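Local coordinates for immunogenic protein MPT63/MPB63 (Mycobacterium tuberculosis, PDB 1LMI), which is a major secreted antigen of the tubercle bacillus, folded as a beta-sandwich, whose molecular function is not established, at residues G45-A50 with K104-V109; N69-D74 with I116-N121; S34-P39 with A85-I90; G7-E12 with W26-L31. All coordinates share one frame; numbering follows the deposited sequence.

Interaction 1 of 4, residues G45-A50 with K104-V109; sequences GQVWEA and KIYFDV
Tyr106 lies beside Glu49 and Val47 on one face of an antiparallel strand pair. Its CB is 3.6 Å from Trp48 O and its CD1 closes to 3.4 Å from the same oxygen, which lies at the ring edge. CD1 also meets Val47 CG1 at 3.8 Å, and CE1 meets Glu49 CB at 3.7 Å. With CG anti to the carbonyl carbon (chi1 -64°), the ring reaches outward until OH comes up to Pro87 O, probably as a hydrogen bond, though the modelled distance is doubtfully short. OH also receives, at 2.7 Å, a proton from a water whose oxygen lies in the ring plane and which donates as well to Glu49 OE1, itself bonded to Ser34 OG. On the face carrying Trp48, Val109 CG2 sits over the five-membered ring, 3.6 Å from its centroid, in a CH-pi contact. This packing is tight, with CG2 only 3.3 Å from Trp48 CD1.

The backbones are joined through three hydrogen-bonded pairs, Gln46 with Val109, Trp48 with Phe107 and Ala50 with Ile105, each contributing two bonds. Just ahead of Gln46, Gly45 N donates to the syn lone pair of Asp108 OD1 at 2.8 Å, while OD2 accepts from Ala44 N; the carboxylate thus holds the chain entering strand 46-56.

Strand 100-109 forms one border of the four-stranded antiparallel sheet, and 46-56 separates it from 22-33. Ile105 and Phe107 face the other sheet of the sandwich, touching Phe68 and Ala70, whereas Ala36 and Ile38 of a loop pack against Tyr106.

Interaction 2 of 4, residues N69-D74 with I116-N121; sequences NARTAD and IVAMNN
The guanidinium of Arg71 spreads across the methyl of Ala118. CB of Ala118 stands 3.5 Å above the guanidinium plane, over its centre, and lies 3.6 Å from Arg71 CZ. The side chain gets there because it is fully stretched from CG to NE (chi2 -178°, chi3 174°) and runs across the sheet from its own strand. Its polar rim is engaged elsewhere: NE bonds to Asn77 OD1 and NH2 forms a salt bridge with Asp125, which together would restrict rotation of the group.

A purely apolar contact is made by Ile116, whose CD1 touches Ala73 CA at 3.7 Å in the loop just after strand 68-71.

Among the backbone bonds, Ala118 N donates to Asn69 O at 2.8 Å and Arg71 N to Ile116 O, also at 2.8 Å; the return bond from Ile116 N to Arg71 O is weak. These make antiparallel pairs of strands 68-71 and 116-120 in the five-stranded mixed sheet of the beta-sandwich, where 116-120 has 125-130 as its other neighbour and 68-71 has 77-79. Ala70 and Val117, a non-hydrogen-bonded pair, turn to the inner face, where Val117 meets Val28 and Leu31 of the opposite sheet.

Side-chain hydrogen bonding adds one weak link between the strands, from Asn69 ND2 to Ala118 O at 3.4 Å. The same amide, buried, is satisfied at OD1 by Asn77 ND2 and Arg79 NH1. Within 69-74 itself, Thr72 OG1 donates to Asp74 OD1 at 2.6 Å, reaching it from above the carboxylate plane.

Interaction 3 of 4, residues S34-P39 with A85-I90; sequences STAVIP and AGPDTI
The pyrrolidine ring of Pro87 meets Ala36 along its CG-CD side: Ala36 CB is 3.6 Å from Pro87 CG and 3.8 Å from Pro87 CD. The same methyl also touches the ring of Tyr106, so two rings meet it from directions roughly at right angles.

Ala36 is presented by an ST turn, in which Ser34 OG accepts from Ala36 N at 3.0 Å. Both segments are irregular: one leads from strand 22-33 to strand 46-56, the other from 77-79 to 100-109, and they come together at the surface of the beta-sandwich, over the face of the four-stranded sheet that carries Val47 and Tyr106.

Farther along, Ile38 sends CG2 to within 3.8 Å of Ala85 CB. That branch lies anti to the Ile38 backbone N, with CG1 anti to the carbonyl carbon (chi1 -72°), and the side chain also packs on Val47, Leu81 and Tyr106. Ala85 is poorly ordered, which makes its close approach to Ile38 O uncertain. The single hydrogen bond between the segments, Gly86 N to Ile38 O, is weak, at 3.3 Å and bent to 131°. Gly86 turns the chain here with a positive phi of 44°.

Interaction 4 of 4, residues G7-E12 with W26-L31; sequences GKLGSE and WKVSDL
Gly10 N donates to Val28 O in a nearly straight hydrogen bond, 2.7 Å long with an angle of 174° at the hydrogen, and it arrives in the carbonyl plane. The amide is positioned by a type II turn from Lys8 to Ser11, closed by a bond from Ser11 N to Lys8 O; Gly10 supplies the positive phi (99°) of its third position.

Weaker CA-H...O contacts continue the approach of the two chains. Lys27 CA lies 3.6 Å from Ser11 O, and Glu12 CA is 3.3 Å from Trp26 O.

Apolar contact is centred on Leu9, whose CD2 reaches Val28 CG1 at 4.0 Å and Leu31 CB at 4.4 Å, with Trp129 also against the leucine.

Of the charged side chains, Lys27 runs fully extended alongside the turn, its CE 3.5 Å from Gly10 O. Glu12 meets it at about a right angle, but the two charges stay apart and Glu12 OE2 bonds instead to Asn55 ND2.

Strand 5-8 belongs to the mixed sheet and strand 12-17 to the antiparallel one, so the turn between them carries the chain from one sheet to the other along strand 22-33, a sheet-to-sheet connection at the side of a beta-sandwich.

Overall arrangement
From the N terminus, interaction 4 closes the first and shortest loop, bringing the turn after strand 5-8 onto strand 22-33 before any other contact opens. The remaining three all cross one another: 34-39, 45-50 and 69-74 come first, and their partners 85-90, 104-109 and 116-121 follow in the same order. Interaction 3 joins two surface loops, with its centre about 8 Å from that of interaction 1, which pairs an inner and a border strand of the antiparallel sheet. Interaction 2 pairs two neighbouring strands of the mixed sheet. Interactions 1 and 4 each touch interaction 2 across the sandwich, the latter also through Met119 against Trp26, while Ile90, at the end of 85-90, reaches Trp26 of interaction 4 in the core.

Interaction 1 of 4, residues G45-A50 with K104-V109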
loop_
_atom_site.group_PDB
_atom_site.type_symbol
_atom_site.label_atom_id
_atom_site.label_comp_id
_atom_site.label_asym_id
_atom_site.label_seq_id
_atom_site.Cartn_x
_atom_site.Cartn_y
_atom_site.Cartn_z
ATOM N N GLY A 45 -1.296 13.138 -13.957
ATOM C CA GLY A 45 0.008 13.658 -13.579
ATOM C C GLY A 45 1.092 12.660 -13.965
ATOM O O GLY A 45 1.179 12.178 -15.098
ATOM N N GLN A 46 1.938 12.377 -12.965
ATOM C CA GLN A 46 3.028 11.439 -13.134
ATOM C C GLN A 46 2.762 10.116 -12.396
ATOM O O GLN A 46 2.483 10.193 -11.202
ATOM C CB GLN A 46 4.303 12.077 -12.570
ATOM C CG GLN A 46 5.482 11.107 -12.547
ATOM C CD GLN A 46 5.992 10.780 -13.925
ATOM O OE1 GLN A 46 6.239 11.674 -14.745
ATOM N NE2 GLN A 46 6.185 9.507 -14.220
ATOM N N VAL A 47 2.917 9.003 -13.089
ATOM C CA VAL A 47 2.689 7.739 -12.367
ATOM C C VAL A 47 3.853 7.488 -11.392
ATOM O O VAL A 47 5.009 7.620 -11.780
ATOM C CB VAL A 47 2.551 6.537 -13.286
ATOM C CG1 VAL A 47 2.360 5.248 -12.491
ATOM C CG2 VAL A 47 1.391 6.735 -14.266
ATOM N N TRP A 48 3.491 7.170 -10.159
ATOM C CA TRP A 48 4.459 6.734 -9.150
ATOM C C TRP A 48 4.154 5.278 -8.814
ATOM O O TRP A 48 3.084 4.719 -9.090
ATOM C CB TRP A 48 4.390 7.588 -7.879
ATOM C CG TRP A 48 5.221 8.831 -8.032
ATOM C CD1 TRP A 48 5.100 9.750 -9.045
ATOM C CD2 TRP A 48 6.275 9.254 -7.172
ATOM N NE1 TRP A 48 6.034 10.752 -8.845
ATOM C CE2 TRP A 48 6.761 10.464 -7.706
ATOM C CE3 TRP A 48 6.864 8.753 -5.983
ATOM C CZ2 TRP A 48 7.795 11.175 -7.126
ATOM C CZ3 TRP A 48 7.887 9.466 -5.418
ATOM C CH2 TRP A 48 8.351 10.665 -5.976
ATOM N N GLU A 49 5.137 4.617 -8.208
ATOM C CA GLU A 49 4.987 3.243 -7.790
ATOM C C GLU A 49 5.587 3.051 -6.383
ATOM O O GLU A 49 6.374 3.858 -5.909
ATOM C CB GLU A 49 5.652 2.266 -8.760
ATOM C CG GLU A 49 7.167 2.463 -8.881
ATOM C CD GLU A 49 7.844 1.415 -9.723
ATOM O OE1 GLU A 49 7.672 1.418 -10.973
ATOM O OE2 GLU A 49 8.547 0.552 -9.186
ATOM N N ALA A 50 5.159 1.949 -5.755
ATOM C CA ALA A 50 5.881 1.435 -4.599
ATOM C C ALA A 50 5.836 -0.102 -4.733
ATOM O O ALA A 50 5.047 -0.686 -5.484
ATOM C CB ALA A 50 5.356 1.898 -3.262
ATOM N N LYS A 104 3.867 -4.548 -7.321
ATOM C CA LYS A 104 3.749 -3.098 -7.322
ATOM C C LYS A 104 2.350 -2.567 -7.054
ATOM O O LYS A 104 1.335 -3.207 -7.307
ATOM C CB LYS A 104 4.165 -2.578 -8.717
ATOM C CG LYS A 104 5.549 -3.064 -9.129
ATOM C CD LYS A 104 6.621 -2.472 -8.246
ATOM C CE LYS A 104 7.929 -2.168 -8.946
ATOM N NZ LYS A 104 8.433 -3.234 -9.840
ATOM N N ILE A 105 2.339 -1.329 -6.560
ATOM C CA ILE A 105 1.104 -0.541 -6.447
ATOM C C ILE A 105 1.430 0.796 -7.098
ATOM O O ILE A 105 2.593 1.222 -7.077
ATOM C CB ILE A 105 0.655 -0.367 -4.988
ATOM C CG1 ILE A 105 1.773 0.132 -4.063
ATOM C CG2 ILE A 105 0.042 -1.658 -4.413
ATOM C CD1 ILE A 105 1.312 0.469 -2.658
ATOM N N TYR A 106 0.459 1.446 -7.707
ATOM C CA TYR A 106 0.681 2.695 -8.427
ATOM C C TYR A 106 -0.164 3.855 -7.922
ATOM O O TYR A 106 -1.197 3.637 -7.300
ATOM C CB TYR A 106 0.375 2.430 -9.913
ATOM C CG TYR A 106 1.337 1.413 -10.510
ATOM C CD1 TYR A 106 2.602 1.822 -10.877
ATOM C CD2 TYR A 106 0.990 0.079 -10.683
ATOM C CE1 TYR A 106 3.511 0.933 -11.426
ATOM C CE2 TYR A 106 1.895 -0.824 -11.226
ATOM C CZ TYR A 106 3.148 -0.383 -11.595
ATOM O OH TYR A 106 4.044 -1.298 -12.121
ATOM N N PHE A 107 0.278 5.077 -8.221
ATOM C CA PHE A 107 -0.396 6.312 -7.810
ATOM C C PHE A 107 -0.339 7.340 -8.952
ATOM O O PHE A 107 0.637 7.320 -9.717
ATOM C CB PHE A 107 0.254 6.912 -6.561
ATOM C CG PHE A 107 0.472 5.929 -5.427
ATOM C CD1 PHE A 107 -0.511 5.663 -4.502
ATOM C CD2 PHE A 107 1.697 5.283 -5.324
ATOM C CE1 PHE A 107 -0.283 4.756 -3.500
ATOM C CE2 PHE A 107 1.922 4.353 -4.305
ATOM C CZ PHE A 107 0.931 4.083 -3.388
ATOM N N ASP A 108 -1.306 8.225 -9.082
ATOM C CA ASP A 108 -1.234 9.290 -10.094
ATOM C C ASP A 108 -0.879 10.585 -9.394
ATOM O O ASP A 108 -1.706 11.212 -8.732
ATOM C CB ASP A 108 -2.592 9.398 -10.798
ATOM C CG ASP A 108 -2.616 10.380 -11.946
ATOM O OD1 ASP A 108 -1.535 10.946 -12.238
ATOM O OD2 ASP A 108 -3.717 10.561 -12.527
ATOM N N VAL A 109 0.404 10.998 -9.448
ATOM C CA VAL A 109 0.838 12.129 -8.651
ATOM C C VAL A 109 0.618 13.426 -9.432
ATOM O O VAL A 109 1.272 13.656 -10.440
ATOM C CB VAL A 109 2.313 11.952 -8.237
ATOM C CG1 VAL A 109 2.866 13.213 -7.582
ATOM C CG2 VAL A 109 2.476 10.743 -7.309
HETATM O O HOH W 1 10.685 -0.778 -10.633
HETATM O O HOH W 2 6.693 -1.051 -12.487
#

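Interaction 2 of 4, residues N69-D74 with I116-N121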
loop_
_atom_site.group_PDB
_atom_site.type_symbol
_atom_site.label_atom_id
_atom_site.label_comp_id
_atom_site.label_asym_id
_atom_site.label_seq_id
_atom_site.Cartn_x
_atom_site.Cartn_y
_atom_site.Cartn_z
ATOM N N ASN A 69 -2.364 4.531 -0.152
ATOM C CA ASN A 69 -2.287 5.928 -0.505
ATOM C C ASN A 69 -0.818 6.383 -0.421
ATOM O O ASN A 69 -0.072 5.842 0.420
ATOM C CB ASN A 69 -3.090 6.839 0.432
ATOM C CG ASN A 69 -4.559 6.475 0.556
ATOM O OD1 ASN A 69 -5.332 6.999 -0.251
ATOM N ND2 ASN A 69 -4.900 5.577 1.483
ATOM N N ALA A 70 -0.469 7.329 -1.282
ATOM C CA ALA A 70 0.828 8.003 -1.233
ATOM C C ALA A 70 0.600 9.422 -0.764
ATOM O O ALA A 70 -0.356 10.074 -1.186
ATOM C CB ALA A 70 1.531 7.896 -2.568
ATOM N N ARG A 71 1.455 9.903 0.149
ATOM C CA ARG A 71 1.233 11.234 0.699
ATOM C C ARG A 71 2.516 12.044 0.734
ATOM O O ARG A 71 3.615 11.495 0.701
ATOM C CB ARG A 71 0.683 11.154 2.123
ATOM C CG ARG A 71 -0.626 10.374 2.227
ATOM C CD ARG A 71 -1.070 10.424 3.702
ATOM N NE ARG A 71 -2.396 9.811 3.791
ATOM C CZ ARG A 71 -2.923 9.387 4.930
ATOM N NH1 ARG A 71 -2.264 9.511 6.065
ATOM N NH2 ARG A 71 -4.140 8.840 4.928
ATOM N N THR A 72 2.320 13.348 0.820
ATOM C CA THR A 72 3.353 14.296 1.181
ATOM C C THR A 72 3.326 14.540 2.692
ATOM O O THR A 72 2.358 14.223 3.386
ATOM C CB THR A 72 3.230 15.672 0.502
ATOM O OG1 THR A 72 2.049 16.283 1.075
ATOM C CG2 THR A 72 3.073 15.513 -0.982
ATOM N N ALA A 73 4.415 15.093 3.233
ATOM C CA ALA A 73 4.467 15.300 4.670
ATOM C C ALA A 73 3.353 16.182 5.221
ATOM O O ALA A 73 2.938 15.973 6.369
ATOM C CB ALA A 73 5.794 15.954 5.051
ATOM N N ASP A 74 2.891 17.151 4.433
ATOM C CA ASP A 74 1.856 18.043 4.987
ATOM C C ASP A 74 0.473 17.428 4.850
ATOM O O ASP A 74 -0.513 17.885 5.440
ATOM C CB ASP A 74 1.924 19.413 4.328
ATOM C CG ASP A 74 1.776 19.398 2.824
ATOM O OD1 ASP A 74 1.274 18.394 2.278
ATOM O OD2 ASP A 74 2.160 20.405 2.186
ATOM N N ILE A 116 5.686 9.328 1.568
ATOM C CA ILE A 116 5.016 8.531 2.581
ATOM C C ILE A 116 4.011 7.613 1.901
ATOM O O ILE A 116 3.404 7.967 0.888
ATOM C CB ILE A 116 4.278 9.470 3.543
ATOM C CG1 ILE A 116 5.260 10.328 4.359
ATOM C CG2 ILE A 116 3.293 8.740 4.461
ATOM C CD1 ILE A 116 4.559 11.569 4.911
ATOM N N VAL A 117 3.835 6.384 2.446
ATOM C CA VAL A 117 2.702 5.571 2.031
ATOM C C VAL A 117 1.843 5.300 3.266
ATOM O O VAL A 117 2.349 5.076 4.358
ATOM C CB VAL A 117 3.137 4.256 1.357
ATOM C CG1 VAL A 117 1.972 3.298 1.136
ATOM C CG2 VAL A 117 3.773 4.580 0.021
ATOM N N ALA A 118 0.518 5.357 3.125
ATOM C CA ALA A 118 -0.349 5.106 4.291
ATOM C C ALA A 118 -1.463 4.138 3.891
ATOM O O ALA A 118 -1.983 4.278 2.759
ATOM C CB ALA A 118 -0.960 6.396 4.800
ATOM N N MET A 119 -1.833 3.213 4.760
ATOM C CA MET A 119 -3.015 2.387 4.525
ATOM C C MET A 119 -4.142 2.955 5.398
ATOM O O MET A 119 -3.947 3.057 6.609
ATOM C CB MET A 119 -2.841 0.894 4.863
ATOM C CG MET A 119 -1.950 0.111 3.911
ATOM S SD MET A 119 -1.951 -1.700 4.269
ATOM C CE MET A 119 -2.678 -1.577 5.904
ATOM N N ASN A 120 -5.284 3.285 4.785
ATOM C CA ASN A 120 -6.454 3.815 5.482
ATOM C C ASN A 120 -7.681 3.021 5.044
ATOM O O ASN A 120 -7.838 2.761 3.860
ATOM C CB ASN A 120 -6.565 5.292 5.149
ATOM C CG ASN A 120 -7.734 6.079 5.747
ATOM O OD1 ASN A 120 -7.504 7.031 6.523
ATOM N ND2 ASN A 120 -8.925 5.705 5.346
ATOM N N ASN A 121 -8.507 2.667 6.054
ATOM C CA ASN A 121 -9.608 1.753 5.758
ATOM C C ASN A 121 -10.932 2.529 5.618
ATOM O O ASN A 121 -11.939 1.815 5.702
ATOM C CB ASN A 121 -9.774 0.674 6.840
ATOM C CG ASN A 121 -10.083 1.301 8.192
ATOM O OD1 ASN A 121 -10.241 2.489 8.410
ATOM N ND2 ASN A 121 -10.172 0.383 9.188
#

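Interaction 3 of 4, residues S34-P39 with A85-I90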
loop_
_atom_site.group_PDB
_atom_site.type_symbol
_atom_site.label_atom_id
_atom_site.label_comp_id
_atom_site.label_asym_id
_atom_site.label_seq_id
_atom_site.Cartn_x
_atom_site.Cartn_y
_atom_site.Cartn_z
ATOM N N SER A 34 7.577 6.499 -11.457
ATOM C CA SER A 34 7.534 5.287 -12.245
ATOM C C SER A 34 7.609 5.644 -13.738
ATOM O O SER A 34 7.196 6.718 -14.149
ATOM C CB SER A 34 6.246 4.506 -11.977
ATOM O OG SER A 34 6.213 3.201 -12.517
ATOM N N THR A 35 8.136 4.713 -14.487
ATOM C CA THR A 35 8.067 4.743 -15.941
ATOM C C THR A 35 6.909 3.862 -16.410
ATOM O O THR A 35 6.645 3.823 -17.610
ATOM C CB THR A 35 9.350 4.192 -16.578
ATOM O OG1 THR A 35 9.468 2.811 -16.187
ATOM C CG2 THR A 35 10.596 4.897 -16.064
ATOM N N ALA A 36 6.250 3.146 -15.497
ATOM C CA ALA A 36 5.096 2.344 -15.886
ATOM C C ALA A 36 4.094 3.215 -16.651
ATOM O O ALA A 36 3.853 4.364 -16.320
ATOM C CB ALA A 36 4.342 1.700 -14.728
ATOM N N VAL A 37 3.533 2.610 -17.685
ATOM C CA VAL A 37 2.349 3.167 -18.342
ATOM C C VAL A 37 1.241 2.239 -17.853
ATOM O O VAL A 37 1.392 1.012 -17.933
ATOM C CB VAL A 37 2.538 3.263 -19.853
ATOM C CG1 VAL A 37 3.355 2.081 -20.369
ATOM C CG2 VAL A 37 1.218 3.326 -20.602
ATOM N N ILE A 38 0.198 2.806 -17.276
ATOM C CA ILE A 38 -0.670 1.906 -16.482
ATOM C C ILE A 38 -1.353 0.934 -17.422
ATOM O O ILE A 38 -1.151 -0.270 -17.412
ATOM C CB ILE A 38 -1.616 2.759 -15.621
ATOM C CG1 ILE A 38 -0.884 3.461 -14.466
ATOM C CG2 ILE A 38 -2.803 1.967 -15.110
ATOM C CD1 ILE A 38 -0.652 2.595 -13.253
ATOM N N PRO A 39 -2.079 1.524 -18.324
ATOM C CA PRO A 39 -3.357 2.180 -18.352
ATOM C C PRO A 39 -4.263 1.501 -19.369
ATOM O O PRO A 39 -4.358 0.280 -19.385
ATOM C CB PRO A 39 -2.830 3.564 -18.775
ATOM C CG PRO A 39 -2.012 3.161 -19.971
ATOM C CD PRO A 39 -1.538 1.745 -19.718
ATOM N N ALA A 85 -4.793 -2.145 -14.075
ATOM C CA ALA A 85 -3.910 -2.575 -15.157
ATOM C C ALA A 85 -2.548 -2.906 -14.525
ATOM O O ALA A 85 -2.509 -3.867 -13.747
ATOM C CB ALA A 85 -3.764 -1.536 -16.240
ATOM N N GLY A 86 -1.669 -1.926 -14.561
ATOM C CA GLY A 86 -0.375 -1.790 -13.953
ATOM C C GLY A 86 0.529 -3.001 -14.024
ATOM O O GLY A 86 0.121 -4.126 -13.728
ATOM N N PRO A 87 1.783 -2.788 -14.434
ATOM C CA PRO A 87 2.730 -3.881 -14.545
ATOM C C PRO A 87 3.191 -4.422 -13.186
ATOM O O PRO A 87 3.418 -3.652 -12.252
ATOM C CB PRO A 87 3.935 -3.272 -15.262
ATOM C CG PRO A 87 3.748 -1.803 -15.243
ATOM C CD PRO A 87 2.346 -1.494 -14.834
ATOM N N ASP A 88 3.309 -5.745 -13.166
ATOM C CA ASP A 88 3.747 -6.532 -12.022
ATOM C C ASP A 88 3.022 -6.069 -10.762
ATOM O O ASP A 88 3.669 -5.945 -9.712
ATOM C CB ASP A 88 5.251 -6.404 -11.830
ATOM C CG ASP A 88 5.989 -6.400 -13.158
ATOM O OD1 ASP A 88 5.787 -7.377 -13.915
ATOM O OD2 ASP A 88 6.740 -5.435 -13.414
ATOM N N THR A 89 1.732 -5.834 -10.904
ATOM C CA THR A 89 0.898 -5.433 -9.789
ATOM C C THR A 89 0.799 -6.544 -8.749
ATOM O O THR A 89 0.682 -7.725 -9.079
ATOM C CB THR A 89 -0.517 -5.046 -10.257
ATOM O OG1 THR A 89 -0.446 -3.817 -11.001
ATOM C CG2 THR A 89 -1.431 -4.738 -9.085
ATOM N N ILE A 90 0.803 -6.195 -7.467
ATOM C CA ILE A 90 0.512 -7.210 -6.455
ATOM C C ILE A 90 -0.851 -7.857 -6.722
ATOM O O ILE A 90 -1.798 -7.198 -7.195
ATOM C CB ILE A 90 0.566 -6.601 -5.046
ATOM C CG1 ILE A 90 0.508 -7.646 -3.932
ATOM C CG2 ILE A 90 -0.499 -5.517 -4.882
ATOM C CD1 ILE A 90 0.911 -7.104 -2.565
#

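Interaction 4 of 4, residues G7-E12 with W26-L31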
loop_
_atom_site.group_PDB
_atom_site.type_symbol
_atom_site.label_atom_id
_atom_site.label_comp_id
_atom_site.label_asym_id
_atom_site.label_seq_id
_atom_site.Cartn_x
_atom_site.Cartn_y
_atom_site.Cartn_z
ATOM N N GLY A 7 6.115 3.503 10.746
ATOM C CA GLY A 7 7.520 3.107 10.711
ATOM C C GLY A 7 8.165 3.598 9.439
ATOM O O GLY A 7 7.668 4.550 8.835
ATOM N N LYS A 8 9.244 2.991 9.010
ATOM C CA LYS A 8 10.061 3.449 7.905
ATOM C C LYS A 8 9.758 2.696 6.618
ATOM O O LYS A 8 9.538 1.487 6.672
ATOM C CB LYS A 8 11.552 3.244 8.241
ATOM C CG LYS A 8 12.042 4.279 9.240
ATOM C CD LYS A 8 11.512 4.063 10.645
ATOM C CE LYS A 8 12.419 3.165 11.467
ATOM N NZ LYS A 8 13.017 3.845 12.650
ATOM N N LEU A 9 9.768 3.418 5.504
ATOM C CA LEU A 9 9.848 2.738 4.212
ATOM C C LEU A 9 10.983 1.735 4.246
ATOM O O LEU A 9 12.071 2.100 4.733
ATOM C CB LEU A 9 10.055 3.762 3.092
ATOM C CG LEU A 9 8.806 4.605 2.796
ATOM C CD1 LEU A 9 9.198 5.944 2.201
ATOM C CD2 LEU A 9 7.847 3.836 1.896
ATOM N N GLY A 10 10.714 0.550 3.737
ATOM C CA GLY A 10 11.653 -0.569 3.771
ATOM C C GLY A 10 11.329 -1.532 4.905
ATOM O O GLY A 10 11.847 -2.662 4.885
ATOM N N SER A 11 10.519 -1.136 5.883
ATOM C CA SER A 11 10.217 -1.988 7.032
ATOM C C SER A 11 8.844 -2.647 6.924
ATOM O O SER A 11 7.921 -2.100 6.337
ATOM C CB SER A 11 10.233 -1.216 8.333
ATOM O OG SER A 11 11.563 -0.768 8.618
ATOM N N GLU A 12 8.739 -3.819 7.517
ATOM C CA GLU A 12 7.471 -4.530 7.646
ATOM C C GLU A 12 6.812 -4.205 8.975
ATOM O O GLU A 12 7.441 -4.362 10.032
ATOM C CB GLU A 12 7.714 -6.040 7.541
ATOM C CG GLU A 12 6.381 -6.799 7.420
ATOM C CD GLU A 12 6.681 -8.202 6.935
ATOM O OE1 GLU A 12 7.337 -8.309 5.870
ATOM O OE2 GLU A 12 6.301 -9.155 7.663
ATOM N N TRP A 26 2.788 -5.904 6.665
ATOM C CA TRP A 26 2.938 -5.282 5.368
ATOM C C TRP A 26 4.301 -4.554 5.313
ATOM O O TRP A 26 4.620 -3.793 6.225
ATOM C CB TRP A 26 1.854 -4.253 5.090
ATOM C CG TRP A 26 0.526 -4.667 4.535
ATOM C CD1 TRP A 26 -0.644 -4.839 5.233
ATOM C CD2 TRP A 26 0.270 -4.934 3.149
ATOM N NE1 TRP A 26 -1.628 -5.215 4.302
ATOM C CE2 TRP A 26 -1.086 -5.278 3.048
ATOM C CE3 TRP A 26 1.072 -4.921 1.994
ATOM C CZ2 TRP A 26 -1.686 -5.608 1.832
ATOM C CZ3 TRP A 26 0.466 -5.252 0.791
ATOM C CH2 TRP A 26 -0.883 -5.587 0.723
ATOM N N LYS A 27 5.019 -4.805 4.223
ATOM C CA LYS A 27 6.233 -4.063 3.906
ATOM C C LYS A 27 5.922 -3.139 2.719
ATOM O O LYS A 27 5.331 -3.616 1.740
ATOM C CB LYS A 27 7.396 -4.963 3.530
ATOM C CG LYS A 27 8.700 -4.212 3.202
ATOM C CD LYS A 27 9.781 -5.208 2.763
ATOM C CE LYS A 27 10.940 -4.489 2.099
ATOM N NZ LYS A 27 12.128 -5.371 1.907
ATOM N N VAL A 28 6.355 -1.892 2.848
ATOM C CA VAL A 28 6.300 -0.981 1.691
ATOM C C VAL A 28 7.692 -0.385 1.528
ATOM O O VAL A 28 8.355 0.024 2.509
ATOM C CB VAL A 28 5.228 0.107 1.841
ATOM C CG1 VAL A 28 5.248 1.068 0.657
ATOM C CG2 VAL A 28 3.848 -0.533 1.933
ATOM N N SER A 29 8.170 -0.432 0.262
ATOM C CA SER A 29 9.499 0.104 -0.021
ATOM C C SER A 29 9.555 0.606 -1.456
ATOM O O SER A 29 8.654 0.380 -2.268
ATOM C CB SER A 29 10.594 -0.967 0.187
ATOM O OG SER A 29 10.374 -2.018 -0.732
ATOM N N ASP A 30 10.639 1.296 -1.824
ATOM C CA ASP A 30 10.847 1.659 -3.228
ATOM C C ASP A 30 9.671 2.489 -3.806
ATOM O O ASP A 30 9.173 2.311 -4.920
ATOM C CB ASP A 30 11.124 0.436 -4.091
ATOM C CG ASP A 30 12.226 -0.457 -3.572
ATOM O OD1 ASP A 30 13.397 -0.265 -3.968
ATOM O OD2 ASP A 30 11.965 -1.373 -2.760
ATOM N N LEU A 31 9.233 3.474 -3.019
ATOM C CA LEU A 31 8.322 4.495 -3.475
ATOM C C LEU A 31 9.052 5.500 -4.368
ATOM O O LEU A 31 9.987 6.181 -3.903
ATOM C CB LEU A 31 7.719 5.220 -2.268
ATOM C CG LEU A 31 6.892 6.468 -2.587
ATOM C CD1 LEU A 31 5.578 6.127 -3.282
ATOM C CD2 LEU A 31 6.617 7.260 -1.323
#